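Peptide-binding protein (Photobacterium damsela subsp. piscicida, PDB 6SQX) is a secreted NlpC/P60 endopeptidase, probably cysteine-dependent, that cleaves the peptidoglycan of potentially competing bacteria. Local coordinates at residues P234-D240 / K251-A255; G264-I268 / L279-S284; N307-M311 / L327-L331. All blocks are in the same frame, centred on the assembly; numbering follows the deposited sequence.

Contact 1: P234-D240 / K251-A255. With EDO (1,2-ethanediol), chain N.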
loop_
_atom_site.group_PDB
_atom_site.type_symbol
_atom_site.label_atom_id
_atom_site.label_comp_id
_atom_site.label_asym_id
_atom_site.label_seq_id
_atom_site.Cartn_x
_atom_site.Cartn_y
_atom_site.Cartn_z
ATOM N N PRO A 234 10.733 -5.438 10.958
ATOM C CA PRO A 234 11.978 -4.663 10.792
ATOM C C PRO A 234 11.797 -3.227 11.244
ATOM O O PRO A 234 10.714 -2.645 11.136
ATOM C CB PRO A 234 12.225 -4.702 9.284
ATOM C CG PRO A 234 11.528 -6.017 8.790
ATOM C CD PRO A 234 10.258 -6.033 9.683
ATOM N N THR A 235 12.908 -2.617 11.649
ATOM C CA THR A 235 12.885 -1.224 12.093
ATOM C C THR A 235 13.468 -0.250 11.077
ATOM O O THR A 235 13.513 0.955 11.367
ATOM C CB THR A 235 13.585 -1.070 13.446
ATOM O OG1 THR A 235 14.910 -1.567 13.308
ATOM C CG2 THR A 235 12.848 -1.895 14.511
ATOM N N VAL A 236 13.908 -0.729 9.903
ATOM C CA VAL A 236 14.361 0.108 8.794
ATOM C C VAL A 236 13.691 -0.407 7.520
ATOM O O VAL A 236 13.153 -1.523 7.488
ATOM C CB VAL A 236 15.903 0.089 8.629
ATOM C CG1 VAL A 236 16.619 0.656 9.891
ATOM C CG2 VAL A 236 16.419 -1.327 8.283
ATOM N N ARG A 237 13.713 0.415 6.461
ATOM C CA ARG A 237 12.917 0.074 5.277
ATOM C C ARG A 237 13.452 -1.181 4.592
ATOM O O ARG A 237 12.689 -2.101 4.273
ATOM C CB ARG A 237 12.788 1.253 4.300
ATOM C CG ARG A 237 11.872 0.888 3.110
ATOM C CD ARG A 237 11.386 2.071 2.316
ATOM N NE ARG A 237 12.409 2.758 1.526
ATOM C CZ ARG A 237 12.587 2.627 0.203
ATOM N NH1 ARG A 237 13.492 3.378 -0.426
ATOM N NH2 ARG A 237 11.888 1.758 -0.517
ATOM N N LYS A 238 14.756 -1.224 4.294
ATOM C CA LYS A 238 15.356 -2.360 3.604
ATOM C C LYS A 238 16.637 -2.765 4.299
ATOM O O LYS A 238 17.391 -1.904 4.748
ATOM C CB LYS A 238 15.763 -2.014 2.176
ATOM C CG LYS A 238 14.531 -1.776 1.220
ATOM C CD LYS A 238 15.015 -1.307 -0.102
ATOM C CE LYS A 238 13.883 -0.919 -1.014
ATOM N NZ LYS A 238 13.302 -2.119 -1.721
ATOM N N GLN A 239 16.905 -4.069 4.350
ATOM C CA GLN A 239 18.202 -4.517 4.840
ATOM C C GLN A 239 18.506 -5.859 4.184
ATOM O O GLN A 239 17.603 -6.562 3.725
ATOM C CB GLN A 239 18.208 -4.597 6.361
ATOM C CG GLN A 239 17.296 -5.620 6.892
ATOM C CD GLN A 239 17.100 -5.390 8.414
ATOM O OE1 GLN A 239 18.010 -5.630 9.206
ATOM N NE2 GLN A 239 15.923 -4.902 8.815
ATOM N N ASP A 240 19.798 -6.205 4.108
ATOM C CA ASP A 240 20.230 -7.437 3.453
ATOM C C ASP A 240 20.306 -8.589 4.454
ATOM O O ASP A 240 20.876 -8.441 5.542
ATOM C CB ASP A 240 21.621 -7.209 2.869
ATOM C CG ASP A 240 21.616 -6.130 1.821
ATOM O OD1 ASP A 240 20.667 -6.124 1.015
ATOM O OD2 ASP A 240 22.536 -5.249 1.794
ATOM N N LYS A 251 18.996 -11.890 -0.040
ATOM C CA LYS A 251 17.560 -11.630 0.110
ATOM C C LYS A 251 17.373 -10.317 0.850
ATOM O O LYS A 251 18.098 -10.029 1.801
ATOM C CB LYS A 251 16.895 -12.735 0.938
ATOM C CG LYS A 251 16.875 -14.063 0.240
ATOM C CD LYS A 251 16.127 -13.998 -1.087
ATOM C CE LYS A 251 15.784 -15.422 -1.575
ATOM N NZ LYS A 251 15.377 -15.440 -3.016
ATOM N N ILE A 252 16.391 -9.517 0.434
ATOM C CA ILE A 252 16.131 -8.234 1.066
ATOM C C ILE A 252 14.962 -8.378 2.031
ATOM O O ILE A 252 13.889 -8.894 1.674
ATOM C CB ILE A 252 15.901 -7.129 0.027
ATOM C CG1 ILE A 252 17.207 -6.951 -0.760
ATOM C CG2 ILE A 252 15.477 -5.829 0.718
ATOM C CD1 ILE A 252 17.144 -5.925 -1.872
ATOM N N LEU A 253 15.158 -7.946 3.263
ATOM C CA LEU A 253 14.083 -7.912 4.265
ATOM C C LEU A 253 13.483 -6.510 4.289
ATOM O O LEU A 253 14.211 -5.520 4.448
ATOM C CB LEU A 253 14.684 -8.224 5.646
ATOM C CG LEU A 253 13.784 -8.157 6.880
ATOM C CD1 LEU A 253 12.637 -9.191 6.753
ATOM C CD2 LEU A 253 14.597 -8.359 8.159
ATOM N N GLU A 254 12.153 -6.411 4.137
ATOM C CA GLU A 254 11.468 -5.136 3.952
ATOM C C GLU A 254 10.632 -4.798 5.175
ATOM O O GLU A 254 9.974 -5.676 5.776
ATOM C CB GLU A 254 10.533 -5.199 2.742
ATOM C CG GLU A 254 11.290 -5.348 1.425
ATOM C CD GLU A 254 11.533 -4.031 0.663
ATOM O OE1 GLU A 254 11.179 -2.950 1.201
ATOM O OE2 GLU A 254 12.093 -4.120 -0.460
ATOM N N ALA A 255 10.621 -3.519 5.547
ATOM C CA ALA A 255 9.701 -3.079 6.594
ATOM C C ALA A 255 8.267 -3.471 6.224
ATOM O O ALA A 255 7.891 -3.508 5.044
ATOM C CB ALA A 255 9.811 -1.566 6.804
HETATM C C1 EDO N . 13.211 -7.395 -3.573
HETATM O O1 EDO N . 12.978 -8.591 -2.831
HETATM C C2 EDO N . 12.506 -6.252 -2.846
HETATM O O2 EDO N . 13.227 -5.861 -1.689
HETATM O O HOH W 1 14.149 -4.006 6.749
HETATM O O HOH W 2 10.547 -0.567 -0.042
#
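Lys238 and Glu254 face each other as a non-hydrogen-bonded pair, and their side chains run side by side in the same direction. The lysine is extended until its last bond, where a bend (chi4 -83°) swings NZ across to Glu254 OE2 at 2.7 Å. In this salt bridge NZ comes in on the syn lone pair of OE2, while the methylene CG of Lys238 packs 3.6 Å from Glu254 OE1. The glutamate is itself kinked at an unstaggered chi2 of -97°, which folds its carboxylate back toward Arg237 and Lys238. Glu254 OE1 accepts from a water at 2.8 Å, to which Arg237 NH2 donates, and forms a salt bridge with Arg330 NH2. The salt bridges to Lys238 and Arg330, with Arg237 further off behind a water, would favour the ionised form.

These residues belong to a short antiparallel beta hairpin, 238-240 with 252-254, following strand 230-234 in the position that the RT loop probably occupies if this sheet is SH3-like. Backbone bonds tie Gln239 to Leu253 in both directions, and Ala255 N reaches Arg237 O.

The other face carries Gln239 and Leu253, again alongside one another. With chi1 at 65°, Gln239 CG is wedged between backbone N and carbonyl carbon, and the amide NE2 lies 3.8 Å from Leu253 CD2. NE2 also donates to a water, which donates to Leu253 O at 2.8 Å and to Val236 O; OE1 accepts from Lys288 N. Leucine suits this place because Pro234 comes over it, CG to Leu253 CG 3.6 Å. Small Ala255 fits where its CB meets Val236 O at 3.4 Å.

Contact 2: G264-I268 / L279-S284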
loop_
_atom_site.group_PDB
_atom_site.type_symbol
_atom_site.label_atom_id
_atom_site.label_comp_id
_atom_site.label_asym_id
_atom_site.label_seq_id
_atom_site.Cartn_x
_atom_site.Cartn_y
_atom_site.Cartn_z
ATOM N N GLY A 264 16.465 -14.618 19.584
ATOM C CA GLY A 264 17.009 -13.451 18.916
ATOM C C GLY A 264 17.316 -13.617 17.450
ATOM O O GLY A 264 17.827 -12.661 16.827
ATOM N N LYS A 265 17.015 -14.780 16.864
ATOM C CA LYS A 265 17.270 -15.039 15.456
ATOM C C LYS A 265 15.950 -15.057 14.706
ATOM O O LYS A 265 14.996 -15.728 15.119
ATOM C CB LYS A 265 18.037 -16.347 15.236
ATOM C CG LYS A 265 19.452 -16.315 15.854
ATOM C CD LYS A 265 20.256 -17.555 15.484
ATOM C CE LYS A 265 21.591 -17.587 16.256
ATOM N NZ LYS A 265 22.323 -18.869 16.073
ATOM N N LEU A 266 15.906 -14.309 13.622
ATOM C CA LEU A 266 14.775 -14.315 12.712
ATOM C C LEU A 266 14.607 -15.687 12.059
ATOM O O LEU A 266 15.576 -16.380 11.752
ATOM C CB LEU A 266 15.113 -13.287 11.621
ATOM C CG LEU A 266 14.063 -12.915 10.606
ATOM C CD1 LEU A 266 12.980 -12.149 11.341
ATOM C CD2 LEU A 266 14.711 -12.042 9.552
ATOM N N LYS A 267 13.351 -16.071 11.793
ATOM C CA LYS A 267 13.079 -17.220 10.939
ATOM C C LYS A 267 12.294 -16.750 9.714
ATOM O O LYS A 267 11.436 -15.858 9.807
ATOM C CB LYS A 267 12.338 -18.335 11.676
ATOM C CG LYS A 267 13.097 -18.902 12.889
ATOM C CD LYS A 267 12.443 -20.194 13.387
ATOM C CE LYS A 267 13.348 -20.971 14.328
ATOM N NZ LYS A 267 12.780 -22.321 14.538
ATOM N N ILE A 268 12.635 -17.291 8.553
ATOM C CA ILE A 268 11.925 -16.909 7.332
ATOM C C ILE A 268 11.375 -18.175 6.695
ATOM O O ILE A 268 12.032 -19.236 6.732
ATOM C CB ILE A 268 12.821 -16.152 6.332
ATOM C CG1 ILE A 268 14.051 -16.978 5.971
ATOM C CG2 ILE A 268 13.199 -14.781 6.849
ATOM C CD1 ILE A 268 14.885 -16.411 4.802
ATOM N N LEU A 279 10.335 -23.197 7.986
ATOM C CA LEU A 279 11.060 -22.068 8.542
ATOM C C LEU A 279 12.570 -22.312 8.530
ATOM O O LEU A 279 13.057 -23.386 8.910
ATOM C CB LEU A 279 10.592 -21.782 9.965
ATOM C CG LEU A 279 9.149 -21.308 10.099
ATOM C CD1 LEU A 279 8.871 -21.063 11.578
ATOM C CD2 LEU A 279 8.875 -20.032 9.297
ATOM N N LEU A 280 13.308 -21.291 8.110
ATOM C CA LEU A 280 14.767 -21.306 8.131
ATOM C C LEU A 280 15.262 -20.252 9.106
ATOM O O LEU A 280 14.863 -19.091 9.003
ATOM C CB LEU A 280 15.294 -20.968 6.741
ATOM C CG LEU A 280 16.796 -20.705 6.603
ATOM C CD1 LEU A 280 17.532 -22.027 6.810
ATOM C CD2 LEU A 280 17.131 -20.073 5.242
ATOM N N THR A 281 16.154 -20.642 10.020
ATOM C CA THR A 281 16.753 -19.677 10.937
ATOM C C THR A 281 17.846 -18.867 10.235
ATOM O O THR A 281 18.729 -19.433 9.580
ATOM C CB THR A 281 17.365 -20.406 12.129
ATOM O OG1 THR A 281 16.334 -21.059 12.856
ATOM C CG2 THR A 281 18.055 -19.427 13.064
ATOM N N VAL A 282 17.795 -17.547 10.386
ATOM C CA VAL A 282 18.747 -16.626 9.771
ATOM C C VAL A 282 19.736 -16.148 10.825
ATOM O O VAL A 282 19.346 -15.812 11.943
ATOM C CB VAL A 282 17.978 -15.423 9.180
ATOM C CG1 VAL A 282 18.915 -14.454 8.472
ATOM C CG2 VAL A 282 16.875 -15.892 8.230
ATOM N N ASN A 283 21.017 -16.102 10.478
ATOM C CA ASN A 283 21.985 -15.454 11.377
ATOM C C ASN A 283 21.645 -13.969 11.485
ATOM O O ASN A 283 21.689 -13.239 10.491
ATOM C CB ASN A 283 23.402 -15.654 10.853
ATOM C CG ASN A 283 23.950 -17.054 11.170
ATOM O OD1 ASN A 283 23.676 -17.619 12.240
ATOM N ND2 ASN A 283 24.712 -17.624 10.235
ATOM N N SER A 284 21.265 -13.515 12.678
ATOM C CA SER A 284 20.603 -12.225 12.836
ATOM C C SER A 284 21.443 -11.184 13.568
ATOM O O SER A 284 20.909 -10.126 13.931
ATOM C CB SER A 284 19.256 -12.413 13.535
ATOM O OG SER A 284 18.438 -13.308 12.783
#
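Peptide groups are the flat units that meet between Leu266 and Val282: Val282 N is bonded to Leu266 O at 2.9 Å, and the carbonyl of Val282 is approached by two side chains. Ser284 OG donates to Val282 O from above the carbonyl plane, 52° out of it, and Lys265 CB comes within 3.6 Å of the same oxygen. Ser284 OG also accepts from Leu266 N at 2.8 Å, so the hydroxyl is inserted between Leu266 N and Val282 O, relaying the bond where regular pairing ends. A second conformer of Ser284 exists, and the link may therefore be only partly occupied.

Further along, Ile268 and Leu280 exchange both backbone bonds as an antiparallel hydrogen-bonded pair. Lys267 and Thr281 form the neighbouring non-hydrogen-bonded pair, and there the extended lysine crosses the threonine obliquely, its CE 3.3 Å from Thr281 OG1. Its ammonium goes on to Tyr229 OH. The methyl of Thr281 turns the other way, its CG2 resting 3.8 Å from Lys265 CD, so each branch of this residue serves a different lysine stem. Long aliphatic chains with a charged end suit this surface, as their stems pack on Thr281 while the charged ends lie beyond it.

Ile268 takes the less common rotamer, CG1 between backbone N and carbonyl carbon (chi1 57°), which sets CG1 3.8 Å from Val282 CG2; the two branched side chains lie nearly perpendicular to each other.

The hairpin of strands 265-271 and 277-281 probably corresponds to the distal hairpin, as the strand order is that of an SH3-like fold. Strand 277-281 is outermost in its five-stranded sheet, and strand 259-262 lies beyond 265-271, where Leu266 and Ile268 pack on Leu259.

Contact 3: N307-M311 / L327-L331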
loop_
_atom_site.group_PDB
_atom_site.type_symbol
_atom_site.label_atom_id
_atom_site.label_comp_id
_atom_site.label_asym_id
_atom_site.label_seq_id
_atom_site.Cartn_x
_atom_site.Cartn_y
_atom_site.Cartn_z
ATOM N N ASN A 307 11.884 6.960 8.193
ATOM C CA ASN A 307 12.520 5.930 7.370
ATOM C C ASN A 307 11.918 5.828 5.968
ATOM O O ASN A 307 12.571 5.275 5.062
ATOM C CB ASN A 307 12.420 4.552 8.018
ATOM C CG ASN A 307 13.319 4.409 9.237
ATOM O OD1 ASN A 307 14.259 5.195 9.448
ATOM N ND2 ASN A 307 13.053 3.399 10.028
ATOM N N TYR A 308 10.678 6.308 5.773
ATOM C CA TYR A 308 10.052 6.249 4.450
ATOM C C TYR A 308 10.288 7.487 3.604
ATOM O O TYR A 308 10.124 7.419 2.375
ATOM C CB TYR A 308 8.513 6.026 4.549
ATOM C CG TYR A 308 8.160 4.656 5.078
ATOM C CD1 TYR A 308 8.385 3.513 4.296
ATOM C CD2 TYR A 308 7.574 4.507 6.348
ATOM C CE1 TYR A 308 8.090 2.249 4.789
ATOM C CE2 TYR A 308 7.274 3.229 6.858
ATOM C CZ TYR A 308 7.526 2.122 6.072
ATOM O OH TYR A 308 7.250 0.860 6.560
ATOM N N ILE A 309 10.627 8.617 4.243
ATOM C CA ILE A 309 10.777 9.857 3.498
ATOM C C ILE A 309 11.851 9.681 2.446
ATOM O O ILE A 309 12.934 9.144 2.723
ATOM C CB ILE A 309 11.093 11.022 4.440
ATOM C CG1 ILE A 309 9.890 11.319 5.378
ATOM C CG2 ILE A 309 11.553 12.250 3.633
ATOM C CD1 ILE A 309 10.146 12.398 6.467
ATOM N N GLY A 310 11.552 10.120 1.236
ATOM C CA GLY A 310 12.440 9.976 0.111
ATOM C C GLY A 310 12.256 8.697 -0.697
ATOM O O GLY A 310 12.869 8.572 -1.782
ATOM N N MET A 311 11.423 7.735 -0.231
ATOM C CA MET A 311 11.150 6.569 -1.063
ATOM C C MET A 311 10.443 7.000 -2.346
ATOM O O MET A 311 9.475 7.769 -2.277
ATOM C CB MET A 311 10.223 5.669 -0.270
ATOM C CG MET A 311 9.728 4.484 -1.090
ATOM S SD MET A 311 8.777 3.241 -0.153
ATOM C CE MET A 311 7.466 4.245 0.580
ATOM N N LEU A 327 1.672 3.167 1.084
ATOM C CA LEU A 327 2.551 3.723 2.114
ATOM C C LEU A 327 1.872 3.676 3.475
ATOM O O LEU A 327 2.476 3.280 4.497
ATOM C CB LEU A 327 2.861 5.178 1.766
ATOM C CG LEU A 327 3.552 5.983 2.867
ATOM C CD1 LEU A 327 5.032 5.475 3.099
ATOM C CD2 LEU A 327 3.530 7.507 2.554
ATOM N N LEU A 328 0.616 4.144 3.527
ATOM C CA LEU A 328 -0.077 4.218 4.808
ATOM C C LEU A 328 -0.388 2.829 5.362
ATOM O O LEU A 328 -0.205 2.579 6.564
ATOM C CB LEU A 328 -1.372 5.047 4.680
ATOM C CG LEU A 328 -1.125 6.425 4.049
ATOM C CD1 LEU A 328 -2.475 7.213 4.007
ATOM C CD2 LEU A 328 -0.053 7.239 4.796
ATOM N N LYS A 329 -0.868 1.916 4.506
ATOM C CA LYS A 329 -1.095 0.546 4.951
ATOM C C LYS A 329 0.187 -0.045 5.547
ATOM O O LYS A 329 0.164 -0.701 6.599
ATOM C CB LYS A 329 -1.604 -0.273 3.755
ATOM C CG LYS A 329 -1.813 -1.758 4.078
ATOM C CD LYS A 329 -2.409 -2.506 2.903
ATOM C CE LYS A 329 -2.437 -4.004 3.092
ATOM N NZ LYS A 329 -3.321 -4.387 4.263
ATOM N N ARG A 330 1.339 0.231 4.906
ATOM C CA ARG A 330 2.587 -0.361 5.346
ATOM C C ARG A 330 3.005 0.230 6.693
ATOM O O ARG A 330 3.380 -0.504 7.618
ATOM C CB ARG A 330 3.631 -0.099 4.254
ATOM C CG ARG A 330 4.958 -0.793 4.512
ATOM C CD ARG A 330 5.907 -0.492 3.341
ATOM N NE ARG A 330 7.136 -1.250 3.525
ATOM C CZ ARG A 330 8.194 -1.133 2.746
ATOM N NH1 ARG A 330 8.162 -0.284 1.708
ATOM N NH2 ARG A 330 9.275 -1.884 3.026
ATOM N N LEU A 331 2.981 1.573 6.812
ATOM C CA LEU A 331 3.371 2.199 8.075
ATOM C C LEU A 331 2.547 1.610 9.224
ATOM O O LEU A 331 3.075 1.222 10.274
ATOM C CB LEU A 331 3.154 3.716 8.005
ATOM C CG LEU A 331 3.233 4.479 9.353
ATOM C CD1 LEU A 331 4.672 4.476 9.821
ATOM C CD2 LEU A 331 2.679 5.908 9.241
#
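Tyr308 slides past Leu327 and slants across Arg330 of helix 326-334. It starts with CB, 3.8 Å from Leu327 CD1, and the same methyl touches ring atom CG. On one flank CD1 still feels this methyl and CE1 passes on to the arginine, lying 3.8 Å from Arg330 CD. On the other, CE2 is met by Leu331 CD1 at 4.1 Å, a methyl at the ring's edge near its plane. Beyond CZ, the hydroxyl OH ends 3.5 Å from Arg330 CG, a packing contact with a methylene.

The ring is not stacked on the guanidinium: the two planes stand 60° apart. CE1 sits 3.6 Å above one guanidinium face, displaced from the centre of the group, while Arg330 CZ lies at the edge of the ring and in its plane. An extended chain, with CG anti to backbone N (chi1 -174°), carries the group past the tyrosine. Its nitrogens are gripped from other directions, NE by Ala255 O, NH1 by Asn322 OD1 and NH2 by the carboxylate of Glu254.

A type II turn from Tyr308 to Met311, in which Gly310 takes the positive phi, brings the methionine against helix 326-334. Its flexible chain bends at the end to put CE 3.7 Å from Leu327 CD1, a methyl thus shared by tyrosine and methionine.

Helix 326-334 begins two residues after Cys324, found here as cysteinesulfonic acid; in NlpC/P60 enzymes the catalytic cysteine stands at the start of such a helix. The contact is buried and mostly apolar, with no hydrogen bond between the two segments, although Tyr308 OH, Met311 SD and the arginine's nitrogens lie in it. This implies that shape holds the turn against the helix, while the arginine's charge is probably balanced by Glu254.

In the fold
Contact 3 is the buried one, its centre about 9 Å from the centre of the chain, and works through side-chain packing between a turn and a helix of the peptidase part. Contacts 1 and 2 are partly buried hairpins, their centres about 16 and 26 Å from it, held by backbone bonds in what is probably one SH3-like unit; they meet where Leu253 packs on Leu266. Contact 1 is also the bridge to the peptidase, since Glu254 and Ala255 both bind Arg330 of contact 3. Contact 2 stays apart, with nearest atoms about 13 Å from contact 3, and its lysine stems and threonine suit an outer surface, whereas contact 1 pairs charges beside the domain interface.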